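Local atomic coordinates of probable GTPase engC (Thermotoga maritima, PDB entry 1U0L), a protein that probably assists late maturation of the 30S ribosomal subunit as a circularly permuted, zinc-binding GTPase that hydrolyses GTP slowly. Residues 85-90 and 165-170; 213-218 and 225-230; 188-193 and 219-224. All blocks are in the same frame, centred on the assembly; numbering follows the deposited sequence.

Overall arrangement
All three contacts lie in the GTPase domain, with centres about 12 Å apart in each pair. Interaction 1 comes first along the chain and sets strand 87-92 against the end of helix 160-167. Interactions 2 and 3 follow and interlock: 188-193 precedes both arms of the hairpin 216-218/224-226, which interaction 2 pairs and whose turn interaction 3 packs; they touch, Leu217 on Leu193 and Val225 on Phe219. Interactions 1 and 2 reach the same six-stranded sheet without touching. Interactions 1 and 3 meet through Leu167 on Ile189 and backbone hydrogen bonds of Gly169 with Gly222 and Lys170 with Tyr224. Together they tie the sheet to two helices, one of which, 182-189, begins within the P-loop at Lys182.

Interaction 1: 85-90 and 165-170; sequences VDQVIL and EYLKGK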
ATOM      1  N   VAL A  85      -6.033  -3.138   5.029  1.00 27.21           N
ATOM      2  CA  VAL A  85      -5.673  -2.085   4.106  1.00 27.60           C
ATOM      3  C   VAL A  85      -6.129  -2.510   2.715  1.00 27.60           C
ATOM      4  O   VAL A  85      -5.882  -3.645   2.310  1.00 27.58           O
ATOM      5  CB  VAL A  85      -4.153  -1.865   4.088  1.00 32.04           C
ATOM      6  CG1 VAL A  85      -3.826  -0.659   3.230  1.00 32.30           C
ATOM      7  CG2 VAL A  85      -3.632  -1.693   5.508  1.00 30.23           C
ATOM      8  N   ASP A  86      -6.800  -1.606   1.999  1.00 23.78           N
ATOM      9  CA  ASP A  86      -7.287  -1.887   0.649  1.00 25.78           C
ATOM     10  C   ASP A  86      -6.312  -1.365  -0.389  1.00 27.80           C
ATOM     11  O   ASP A  86      -5.923  -2.087  -1.297  1.00 28.81           O
ATOM     12  CB  ASP A  86      -8.625  -1.205   0.365  1.00 40.44           C
ATOM     13  CG  ASP A  86      -9.575  -1.261   1.527  1.00 45.90           C
ATOM     14  OD1 ASP A  86      -9.709  -2.348   2.123  1.00 51.62           O
ATOM     15  OD2 ASP A  86     -10.197  -0.219   1.834  1.00 45.35           O
ATOM     16  N   GLN A  87      -5.926  -0.098  -0.257  1.00 37.60           N
ATOM     17  CA  GLN A  87      -5.033   0.521  -1.227  1.00 35.79           C
ATOM     18  C   GLN A  87      -3.659   0.971  -0.814  1.00 34.99           C
ATOM     19  O   GLN A  87      -3.382   1.300   0.341  1.00 33.74           O
ATOM     20  CB  GLN A  87      -5.687   1.740  -1.869  1.00 33.76           C
ATOM     21  CG  GLN A  87      -6.672   1.432  -2.939  1.00 34.52           C
ATOM     22  CD  GLN A  87      -7.207   2.683  -3.577  1.00 34.95           C
ATOM     23  OE1 GLN A  87      -7.546   3.645  -2.888  1.00 35.46           O
ATOM     24  NE2 GLN A  87      -7.298   2.680  -4.901  1.00 36.35           N
ATOM     25  N   VAL A  88      -2.820   1.015  -1.839  1.00 30.64           N
ATOM     26  CA  VAL A  88      -1.453   1.461  -1.756  1.00 30.46           C
ATOM     27  C   VAL A  88      -1.411   2.590  -2.756  1.00 30.10           C
ATOM     28  O   VAL A  88      -1.717   2.388  -3.937  1.00 29.16           O
ATOM     29  CB  VAL A  88      -0.492   0.400  -2.232  1.00 46.30           C
ATOM     30  CG1 VAL A  88       0.901   0.990  -2.326  1.00 48.15           C
ATOM     31  CG2 VAL A  88      -0.525  -0.780  -1.288  1.00 49.56           C
ATOM     32  N   ILE A  89      -1.090   3.791  -2.286  1.00 38.31           N
ATOM     33  CA  ILE A  89      -0.980   4.930  -3.187  1.00 33.44           C
ATOM     34  C   ILE A  89       0.508   5.027  -3.382  1.00 31.96           C
ATOM     35  O   ILE A  89       1.244   5.389  -2.460  1.00 32.45           O
ATOM     36  CB  ILE A  89      -1.479   6.203  -2.554  1.00 28.93           C
ATOM     37  CG1 ILE A  89      -2.938   6.035  -2.123  1.00 30.52           C
ATOM     38  CG2 ILE A  89      -1.324   7.339  -3.540  1.00 27.79           C
ATOM     39  CD1 ILE A  89      -3.923   5.835  -3.278  1.00 34.46           C
ATOM     40  N   LEU A  90       0.952   4.661  -4.576  1.00 21.33           N
ATOM     41  CA  LEU A  90       2.370   4.660  -4.885  1.00 20.67           C
ATOM     42  C   LEU A  90       2.780   5.975  -5.523  1.00 20.55           C
ATOM     43  O   LEU A  90       2.536   6.206  -6.706  1.00 18.67           O
ATOM     44  CB  LEU A  90       2.697   3.491  -5.817  1.00 14.68           C
ATOM     45  CG  LEU A  90       3.995   2.740  -5.507  1.00 14.39           C
ATOM     46  CD1 LEU A  90       4.376   1.767  -6.666  1.00 11.23           C
ATOM     47  CD2 LEU A  90       5.080   3.767  -5.277  1.00 10.05           C
ATOM     48  N   GLU A 165     -10.856  10.692  -5.810  1.00 40.38           N
ATOM     49  CA  GLU A 165     -11.796   9.695  -6.268  1.00 40.30           C
ATOM     50  C   GLU A 165     -11.434   8.264  -5.886  1.00 39.90           C
ATOM     51  O   GLU A 165     -12.327   7.454  -5.695  1.00 43.98           O
ATOM     52  CB  GLU A 165     -11.993   9.802  -7.776  1.00 47.14           C
ATOM     53  CG  GLU A 165     -13.433   9.602  -8.164  1.00 54.13           C
ATOM     54  CD  GLU A 165     -14.372  10.420  -7.283  1.00 58.96           C
ATOM     55  OE1 GLU A 165     -14.291  11.669  -7.334  1.00 59.79           O
ATOM     56  OE2 GLU A 165     -15.179   9.811  -6.533  1.00 60.52           O
ATOM     57  N   TYR A 166     -10.149   7.940  -5.768  1.00 37.97           N
ATOM     58  CA  TYR A 166      -9.768   6.575  -5.399  1.00 36.78           C
ATOM     59  C   TYR A 166      -9.699   6.381  -3.902  1.00 39.51           C
ATOM     60  O   TYR A 166      -9.849   5.264  -3.415  1.00 42.54           O
ATOM     61  CB  TYR A 166      -8.389   6.174  -5.928  1.00 23.74           C
ATOM     62  CG  TYR A 166      -8.233   6.142  -7.410  1.00 17.29           C
ATOM     63  CD1 TYR A 166      -8.016   7.311  -8.128  1.00 15.97           C
ATOM     64  CD2 TYR A 166      -8.323   4.946  -8.107  1.00 15.99           C
ATOM     65  CE1 TYR A 166      -7.896   7.286  -9.512  1.00 15.36           C
ATOM     66  CE2 TYR A 166      -8.209   4.909  -9.491  1.00 13.67           C
ATOM     67  CZ  TYR A 166      -7.999   6.086 -10.183  1.00 13.91           C
ATOM     68  OH  TYR A 166      -7.923   6.074 -11.547  1.00 16.53           O
ATOM     69  N   LEU A 167      -9.433   7.455  -3.170  1.00 40.94           N
ATOM     70  CA  LEU A 167      -9.306   7.346  -1.730  1.00 42.35           C
ATOM     71  C   LEU A 167     -10.645   7.171  -1.039  1.00 42.86           C
ATOM     72  O   LEU A 167     -10.719   6.563   0.029  1.00 44.10           O
ATOM     73  CB  LEU A 167      -8.583   8.574  -1.188  1.00 41.13           C
ATOM     74  CG  LEU A 167      -7.183   8.770  -1.772  1.00 40.99           C
ATOM     75  CD1 LEU A 167      -6.603  10.074  -1.236  1.00 40.48           C
ATOM     76  CD2 LEU A 167      -6.296   7.577  -1.418  1.00 38.64           C
ATOM     77  N   LYS A 168     -11.698   7.693  -1.656  1.00 34.92           N
ATOM     78  CA  LYS A 168     -13.047   7.600  -1.107  1.00 37.84           C
ATOM     79  C   LYS A 168     -13.369   6.235  -0.528  1.00 37.58           C
ATOM     80  O   LYS A 168     -13.145   5.210  -1.177  1.00 35.40           O
ATOM     81  CB  LYS A 168     -14.089   7.910  -2.180  1.00 81.33           C
ATOM     82  CG  LYS A 168     -14.452   9.366  -2.333  1.00 85.35           C
ATOM     83  CD  LYS A 168     -15.431   9.539  -3.480  1.00 89.05           C
ATOM     84  CE  LYS A 168     -15.999  10.946  -3.521  1.00 91.74           C
ATOM     85  NZ  LYS A 168     -14.930  11.976  -3.626  1.00 93.77           N
ATOM     86  N   GLY A 169     -13.899   6.249   0.694  1.00 57.19           N
ATOM     87  CA  GLY A 169     -14.313   5.040   1.378  1.00 55.74           C
ATOM     88  C   GLY A 169     -13.244   4.124   1.914  1.00 54.72           C
ATOM     89  O   GLY A 169     -13.261   3.762   3.087  1.00 57.74           O
ATOM     90  N   LYS A 170     -12.310   3.753   1.053  1.00 34.35           N
ATOM     91  CA  LYS A 170     -11.230   2.835   1.405  1.00 31.27           C
ATOM     92  C   LYS A 170     -10.256   3.283   2.492  1.00 29.09           C
ATOM     93  O   LYS A 170     -10.250   4.440   2.905  1.00 29.56           O
ATOM     94  CB  LYS A 170     -10.450   2.499   0.137  1.00 31.66           C
ATOM     95  CG  LYS A 170     -11.347   2.059  -0.998  1.00 35.55           C
ATOM     96  CD  LYS A 170     -10.608   2.064  -2.309  1.00 38.71           C
ATOM     97  CE  LYS A 170     -11.546   1.755  -3.470  1.00 41.09           C
ATOM     98  NZ  LYS A 170     -10.881   2.003  -4.792  1.00 44.72           N
TER
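Gln87 and Lys170 lay their aliphatic stems against each other, the CG of Gln87 4.0 Å from the CD of Lys170. Both chains are extended beyond CG and run obliquely past one another, so that the CG and CD of Gln87 both pack on the CD of Lys170. The amide carbon CD of Gln87 reaches the last turn of the helix, 3.7 Å from the carbonyl O of Tyr166, and the Gln87 side chain crosses that of Tyr166 at about a right angle. One residue back, Asp86 leans on the root of the same lysine: its OD2 lies 3.2 Å from the CB of Lys170. With CG beside its own backbone N (chi1 -41°), the Asp86 carboxylate is directed to this spot. Lys170 gives it carbon here; OD1 forms a salt bridge with Lys74, and OD2 accepts a hydrogen bond from the backbone N of Ile171. Two residues on from Gln87, Ile89 adds a purely apolar touch, its CD1 3.5 Å from the CD2 of Leu167. Leu167 also touches the side chains of Phe219 and Phe221. The helix 160-167 thus ends against strand 87-92 and turns, through Lys168, Gly169 and Lys170, into strand 171-175, which runs parallel to and next to 87-92. This helix-to-strand packing belongs to the alpha/beta fold of P-loop GTPases.

Interaction 2: 213-218 and 225-230; sequences TAQLLK and VVDTPG
Leu217 and Val225 form an antiparallel hydrogen-bonded pair in a beta hairpin, with the N of Leu217 2.8 Å from the O of Val225 and the N of Val225 3.0 Å from the O of Leu217. Next to them Leu216 and Val226 make a non-hydrogen-bonded pair. Beyond it the two arms begin to part at Gln215 and Asp227, still joined by a hydrogen bond from the N of Asp227 to the O of Gln215. Along the Gln215 side chain, CB rests 3.5 Å from the CG of Asp227 and CG comes within 3.8 Å of its OD2. From there the chain stays extended, and its CD lies more loosely over the carboxylate, 4.5 Å from the CG of Asp227. The terminal amide, OE1 and NE2, completes this stack, its plane 19° from that of the carboxylate. The Asp227 CG stands anti to its backbone N (chi1 -158°), which turns the acid toward the opposing arm, beside Gln215; its OD2 also has a long, weak ion pair with Arg196. On the face of the sheet that carries Leu216 and Val226, Ala214 puts its CB 3.5 Å from the CG1 of Val226, both residues touching Val82 of strand 82-83. Leu217 and Val225 share the other face, CB to CG1 at 4.0 Å. The sequence Asp227-Thr-Pro-Gly230 is consistent with the DxxG motif of GTPases. Strand 224-226 lies between 216-218 and the parallel strand 171-175. Val225 faces Leu186 of helix 182-189, while strand 11-19 of the OB-fold domain meets Thr213, Gln215 and Leu216 of the outer arm.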
ATOM      1  N   THR A 213       3.209   3.238  16.834  1.00 48.99           N
ATOM      2  CA  THR A 213       2.107   2.652  16.088  1.00 41.30           C
ATOM      3  C   THR A 213       1.477   3.676  15.139  1.00 36.36           C
ATOM      4  O   THR A 213       1.458   4.880  15.415  1.00 35.69           O
ATOM      5  CB  THR A 213       1.043   2.081  17.030  1.00 40.33           C
ATOM      6  OG1 THR A 213       0.597   3.101  17.925  1.00 38.91           O
ATOM      7  CG2 THR A 213       1.620   0.935  17.836  1.00 38.41           C
ATOM      8  N   ALA A 214       0.979   3.196  14.006  1.00 43.54           N
ATOM      9  CA  ALA A 214       0.375   4.079  13.026  1.00 38.31           C
ATOM     10  C   ALA A 214      -0.958   4.558  13.537  1.00 34.85           C
ATOM     11  O   ALA A 214      -1.395   4.172  14.612  1.00 36.36           O
ATOM     12  CB  ALA A 214       0.186   3.351  11.709  1.00 58.24           C
ATOM     13  N   GLN A 215      -1.602   5.409  12.756  1.00 29.32           N
ATOM     14  CA  GLN A 215      -2.904   5.937  13.105  1.00 26.03           C
ATOM     15  C   GLN A 215      -3.689   6.022  11.826  1.00 25.91           C
ATOM     16  O   GLN A 215      -3.115   6.015  10.736  1.00 24.44           O
ATOM     17  CB  GLN A 215      -2.782   7.327  13.698  1.00 36.89           C
ATOM     18  CG  GLN A 215      -2.371   7.341  15.135  1.00 40.37           C
ATOM     19  CD  GLN A 215      -2.422   8.731  15.709  1.00 41.83           C
ATOM     20  OE1 GLN A 215      -3.259   9.544  15.307  1.00 44.71           O
ATOM     21  NE2 GLN A 215      -1.538   9.018  16.661  1.00 41.86           N
ATOM     22  N   LEU A 216      -5.005   6.092  11.931  1.00 41.73           N
ATOM     23  CA  LEU A 216      -5.780   6.206  10.718  1.00 40.74           C
ATOM     24  C   LEU A 216      -6.300   7.623  10.699  1.00 40.73           C
ATOM     25  O   LEU A 216      -6.820   8.106  11.696  1.00 42.67           O
ATOM     26  CB  LEU A 216      -6.925   5.190  10.700  1.00 24.33           C
ATOM     27  CG  LEU A 216      -6.505   3.716  10.710  1.00 20.47           C
ATOM     28  CD1 LEU A 216      -7.726   2.850  10.536  1.00 19.46           C
ATOM     29  CD2 LEU A 216      -5.522   3.442   9.577  1.00 20.88           C
ATOM     30  N   LEU A 217      -6.112   8.307   9.583  1.00 38.36           N
ATOM     31  CA  LEU A 217      -6.588   9.666   9.466  1.00 40.27           C
ATOM     32  C   LEU A 217      -7.840   9.606   8.618  1.00 43.04           C
ATOM     33  O   LEU A 217      -7.829   9.018   7.532  1.00 44.17           O
ATOM     34  CB  LEU A 217      -5.531  10.538   8.798  1.00 32.99           C
ATOM     35  CG  LEU A 217      -4.237  10.636   9.601  1.00 33.18           C
ATOM     36  CD1 LEU A 217      -3.155  11.286   8.758  1.00 33.92           C
ATOM     37  CD2 LEU A 217      -4.494  11.421  10.879  1.00 31.50           C
ATOM     38  N   LYS A 218      -8.925  10.199   9.111  1.00 35.65           N
ATOM     39  CA  LYS A 218     -10.169  10.168   8.367  1.00 36.90           C
ATOM     40  C   LYS A 218     -10.178  11.260   7.312  1.00 36.41           C
ATOM     41  O   LYS A 218      -9.784  12.396   7.575  1.00 37.28           O
ATOM     42  CB  LYS A 218     -11.357  10.351   9.310  1.00 70.73           C
ATOM     43  CG  LYS A 218     -12.704  10.056   8.662  1.00 76.49           C
ATOM     44  CD  LYS A 218     -13.884  10.454   9.538  1.00 81.18           C
ATOM     45  CE  LYS A 218     -13.897   9.717  10.872  1.00 84.75           C
ATOM     46  NZ  LYS A 218     -12.779  10.125  11.778  1.00 87.02           N
ATOM     47  N   VAL A 225      -6.554   7.111   5.631  1.00 44.57           N
ATOM     48  CA  VAL A 225      -5.194   6.954   5.140  1.00 42.34           C
ATOM     49  C   VAL A 225      -4.312   6.819   6.373  1.00 41.30           C
ATOM     50  O   VAL A 225      -4.522   7.495   7.383  1.00 41.83           O
ATOM     51  CB  VAL A 225      -4.707   8.135   4.272  1.00 24.27           C
ATOM     52  CG1 VAL A 225      -4.579   9.416   5.108  1.00 21.70           C
ATOM     53  CG2 VAL A 225      -3.374   7.739   3.611  1.00 21.42           C
ATOM     54  N   VAL A 226      -3.332   5.931   6.283  1.00 26.67           N
ATOM     55  CA  VAL A 226      -2.453   5.670   7.407  1.00 23.53           C
ATOM     56  C   VAL A 226      -1.507   6.788   7.810  1.00 24.65           C
ATOM     57  O   VAL A 226      -1.074   7.606   7.010  1.00 23.35           O
ATOM     58  CB  VAL A 226      -1.640   4.373   7.181  1.00  8.69           C
ATOM     59  CG1 VAL A 226      -1.113   3.847   8.506  1.00  4.88           C
ATOM     60  CG2 VAL A 226      -2.519   3.314   6.523  1.00  4.69           C
ATOM     61  N   ASP A 227      -1.243   6.795   9.108  1.00 43.76           N
ATOM     62  CA  ASP A 227      -0.369   7.716   9.817  1.00 44.07           C
ATOM     63  C   ASP A 227       0.957   7.836   9.085  1.00 43.96           C
ATOM     64  O   ASP A 227       1.275   8.867   8.526  1.00 43.13           O
ATOM     65  CB  ASP A 227      -0.139   7.132  11.209  1.00 46.32           C
ATOM     66  CG  ASP A 227       0.278   8.153  12.210  1.00 49.22           C
ATOM     67  OD1 ASP A 227      -0.065   9.332  12.010  1.00 53.79           O
ATOM     68  OD2 ASP A 227       0.928   7.768  13.209  1.00 50.42           O
ATOM     69  N   THR A 228       1.714   6.744   9.095  1.00 46.32           N
ATOM     70  CA  THR A 228       3.024   6.670   8.462  1.00 43.15           C
ATOM     71  C   THR A 228       2.919   5.995   7.079  1.00 43.30           C
ATOM     72  O   THR A 228       1.848   5.514   6.700  1.00 43.84           O
ATOM     73  CB  THR A 228       4.003   5.894   9.383  1.00 35.93           C
ATOM     74  OG1 THR A 228       3.896   4.487   9.143  1.00 35.48           O
ATOM     75  CG2 THR A 228       3.656   6.151  10.857  1.00 34.57           C
ATOM     76  N   PRO A 229       4.025   5.964   6.304  1.00 28.53           N
ATOM     77  CA  PRO A 229       3.999   5.348   4.968  1.00 23.17           C
ATOM     78  C   PRO A 229       4.143   3.841   4.955  1.00 23.30           C
ATOM     79  O   PRO A 229       4.682   3.245   5.897  1.00 20.42           O
ATOM     80  CB  PRO A 229       5.158   6.027   4.234  1.00 15.36           C
ATOM     81  CG  PRO A 229       5.397   7.274   5.003  1.00 17.93           C
ATOM     82  CD  PRO A 229       5.211   6.823   6.434  1.00 18.53           C
ATOM     83  N   GLY A 230       3.678   3.255   3.852  1.00 29.07           N
ATOM     84  CA  GLY A 230       3.713   1.822   3.651  1.00 30.71           C
ATOM     85  C   GLY A 230       5.023   1.125   3.929  1.00 34.17           C
ATOM     86  O   GLY A 230       5.693   1.384   4.938  1.00 38.37           O
TER

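Interaction 3: 188-193 and 219-224; sequences AINPGL and FDFGGY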
ATOM      1  N   ALA A 188      -2.633  18.275   0.350  1.00 24.65           N
ATOM      2  CA  ALA A 188      -3.308  18.854  -0.805  1.00 24.67           C
ATOM      3  C   ALA A 188      -4.722  18.273  -0.914  1.00 25.67           C
ATOM      4  O   ALA A 188      -5.656  18.950  -1.363  1.00 25.15           O
ATOM      5  CB  ALA A 188      -2.514  18.551  -2.083  1.00 20.45           C
ATOM      6  N   ILE A 189      -4.863  17.016  -0.492  1.00 30.22           N
ATOM      7  CA  ILE A 189      -6.134  16.297  -0.530  1.00 31.65           C
ATOM      8  C   ILE A 189      -7.058  16.726   0.598  1.00 32.53           C
ATOM      9  O   ILE A 189      -8.280  16.798   0.430  1.00 32.21           O
ATOM     10  CB  ILE A 189      -5.913  14.786  -0.391  1.00 38.49           C
ATOM     11  CG1 ILE A 189      -4.935  14.295  -1.461  1.00 39.73           C
ATOM     12  CG2 ILE A 189      -7.236  14.064  -0.528  1.00 38.68           C
ATOM     13  CD1 ILE A 189      -4.409  12.889  -1.216  1.00 36.98           C
ATOM     14  N   ASN A 190      -6.464  17.001   1.752  1.00 37.54           N
ATOM     15  CA  ASN A 190      -7.217  17.417   2.928  1.00 37.81           C
ATOM     16  C   ASN A 190      -6.386  18.359   3.778  1.00 37.90           C
ATOM     17  O   ASN A 190      -5.726  17.919   4.717  1.00 38.63           O
ATOM     18  CB  ASN A 190      -7.572  16.203   3.782  1.00 35.55           C
ATOM     19  CG  ASN A 190      -9.039  15.856   3.729  1.00 36.50           C
ATOM     20  OD1 ASN A 190      -9.574  15.244   4.670  1.00 36.99           O
ATOM     21  ND2 ASN A 190      -9.703  16.229   2.635  1.00 34.10           N
ATOM     22  N   PRO A 191      -6.405  19.663   3.472  1.00 37.34           N
ATOM     23  CA  PRO A 191      -5.625  20.625   4.256  1.00 38.35           C
ATOM     24  C   PRO A 191      -5.633  20.286   5.742  1.00 39.98           C
ATOM     25  O   PRO A 191      -6.694  20.097   6.333  1.00 41.09           O
ATOM     26  CB  PRO A 191      -6.321  21.943   3.950  1.00 30.97           C
ATOM     27  CG  PRO A 191      -6.637  21.783   2.494  1.00 30.10           C
ATOM     28  CD  PRO A 191      -7.173  20.349   2.418  1.00 30.83           C
ATOM     29  N   GLY A 192      -4.447  20.190   6.336  1.00 42.26           N
ATOM     30  CA  GLY A 192      -4.354  19.860   7.747  1.00 43.16           C
ATOM     31  C   GLY A 192      -3.718  18.508   8.024  1.00 45.33           C
ATOM     32  O   GLY A 192      -2.910  18.377   8.943  1.00 45.88           O
ATOM     33  N   LEU A 193      -4.089  17.502   7.235  1.00 47.68           N
ATOM     34  CA  LEU A 193      -3.563  16.145   7.376  1.00 48.75           C
ATOM     35  C   LEU A 193      -2.104  16.037   6.938  1.00 50.11           C
ATOM     36  O   LEU A 193      -1.682  16.690   5.981  1.00 50.18           O
ATOM     37  CB  LEU A 193      -4.383  15.174   6.526  1.00 32.39           C
ATOM     38  CG  LEU A 193      -5.818  14.856   6.924  1.00 30.02           C
ATOM     39  CD1 LEU A 193      -6.390  13.879   5.920  1.00 28.67           C
ATOM     40  CD2 LEU A 193      -5.847  14.261   8.327  1.00 30.53           C
ATOM     41  N   PHE A 219     -10.624  10.911   6.113  1.00 35.99           N
ATOM     42  CA  PHE A 219     -10.698  11.878   5.030  1.00 37.52           C
ATOM     43  C   PHE A 219     -12.012  12.632   5.073  1.00 37.48           C
ATOM     44  O   PHE A 219     -13.050  12.090   5.462  1.00 36.20           O
ATOM     45  CB  PHE A 219     -10.581  11.188   3.667  1.00 46.97           C
ATOM     46  CG  PHE A 219      -9.168  10.931   3.235  1.00 48.07           C
ATOM     47  CD1 PHE A 219      -8.775   9.660   2.822  1.00 48.14           C
ATOM     48  CD2 PHE A 219      -8.233  11.959   3.230  1.00 47.32           C
ATOM     49  CE1 PHE A 219      -7.471   9.414   2.413  1.00 48.91           C
ATOM     50  CE2 PHE A 219      -6.925  11.725   2.823  1.00 48.34           C
ATOM     51  CZ  PHE A 219      -6.544  10.451   2.414  1.00 48.24           C
ATOM     52  N   ASP A 220     -11.957  13.888   4.655  1.00 50.20           N
ATOM     53  CA  ASP A 220     -13.136  14.731   4.603  1.00 49.83           C
ATOM     54  C   ASP A 220     -14.255  13.977   3.910  1.00 48.83           C
ATOM     55  O   ASP A 220     -15.391  13.952   4.378  1.00 48.75           O
ATOM     56  CB  ASP A 220     -12.828  15.991   3.798  1.00 58.91           C
ATOM     57  CG  ASP A 220     -12.846  17.233   4.643  1.00 63.95           C
ATOM     58  OD1 ASP A 220     -12.812  17.096   5.885  1.00 67.14           O
ATOM     59  OD2 ASP A 220     -12.886  18.345   4.069  1.00 68.26           O
ATOM     60  N   PHE A 221     -13.902  13.350   2.793  1.00 35.77           N
ATOM     61  CA  PHE A 221     -14.844  12.631   1.953  1.00 33.17           C
ATOM     62  C   PHE A 221     -15.085  11.173   2.299  1.00 32.95           C
ATOM     63  O   PHE A 221     -15.590  10.418   1.462  1.00 34.21           O
ATOM     64  CB  PHE A 221     -14.372  12.733   0.511  1.00 36.88           C
ATOM     65  CG  PHE A 221     -12.926  12.369   0.333  1.00 39.27           C
ATOM     66  CD1 PHE A 221     -12.521  11.037   0.350  1.00 40.63           C
ATOM     67  CD2 PHE A 221     -11.964  13.355   0.183  1.00 39.47           C
ATOM     68  CE1 PHE A 221     -11.179  10.698   0.224  1.00 41.47           C
ATOM     69  CE2 PHE A 221     -10.626  13.027   0.055  1.00 40.32           C
ATOM     70  CZ  PHE A 221     -10.231  11.695   0.075  1.00 41.27           C
ATOM     71  N   GLY A 222     -14.734  10.764   3.513  1.00 34.65           N
ATOM     72  CA  GLY A 222     -14.956   9.382   3.900  1.00 34.65           C
ATOM     73  C   GLY A 222     -13.860   8.462   3.410  1.00 36.99           C
ATOM     74  O   GLY A 222     -13.542   8.408   2.217  1.00 39.17           O
ATOM     75  N   GLY A 223     -13.280   7.717   4.338  1.00 38.10           N
ATOM     76  CA  GLY A 223     -12.201   6.815   3.995  1.00 36.91           C
ATOM     77  C   GLY A 223     -11.065   7.180   4.922  1.00 37.01           C
ATOM     78  O   GLY A 223     -11.142   8.196   5.616  1.00 36.09           O
ATOM     79  N   TYR A 224     -10.022   6.362   4.957  1.00 42.84           N
ATOM     80  CA  TYR A 224      -8.893   6.658   5.814  1.00 42.77           C
ATOM     81  C   TYR A 224      -7.578   6.438   5.115  1.00 42.21           C
ATOM     82  O   TYR A 224      -7.492   5.677   4.145  1.00 42.44           O
ATOM     83  CB  TYR A 224      -8.867   5.765   7.042  1.00 45.19           C
ATOM     84  CG  TYR A 224     -10.115   5.722   7.868  1.00 50.32           C
ATOM     85  CD1 TYR A 224     -11.190   4.906   7.504  1.00 51.22           C
ATOM     86  CD2 TYR A 224     -10.180   6.399   9.086  1.00 52.18           C
ATOM     87  CE1 TYR A 224     -12.291   4.753   8.341  1.00 52.86           C
ATOM     88  CE2 TYR A 224     -11.277   6.252   9.930  1.00 55.02           C
ATOM     89  CZ  TYR A 224     -12.323   5.424   9.555  1.00 54.35           C
ATOM     90  OH  TYR A 224     -13.366   5.229  10.421  1.00 55.79           O
TER
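The side-chain amide of Asn190 works both ways at once: it closes back on its own chain with one end and holds the hairpin turn with the other. ND2 donates to the O of Ile189 at 2.7 Å, while OD1 accepts from the N of Asp220, also at 2.7 Å, the donor lying in the carbonyl plane on a lone pair. The two bonds fix the rotation of the amide, whose plane stands 78° from the Asp220 carboxylate. An alanine here is likely to leave the Asp220 N without this acceptor and the type I turn from Phe219 to Gly222 less firmly joined to the end of the helix. Beside the amide the contact is apolar. Ile189 points its CG2 at the edge of the Phe221 ring, 3.6 Å from CE2, and Leu193 brings CD1 to 3.8 Å from the CD2 of Phe219. The two rings also meet each other, the CZ of Phe221 3.4 Å above the Phe219 plane and offset toward its rim. Phe221 gets there with CG between its backbone N and carbonyl carbon (chi1 50°), which folds the ring back over Phe219. The turn connects strands 216-218 and 224-226. Its two rings lie between helix 182-189, where Phe219 touches Leu186, and helix 160-167, where Phe221 touches Lys164 and Leu167.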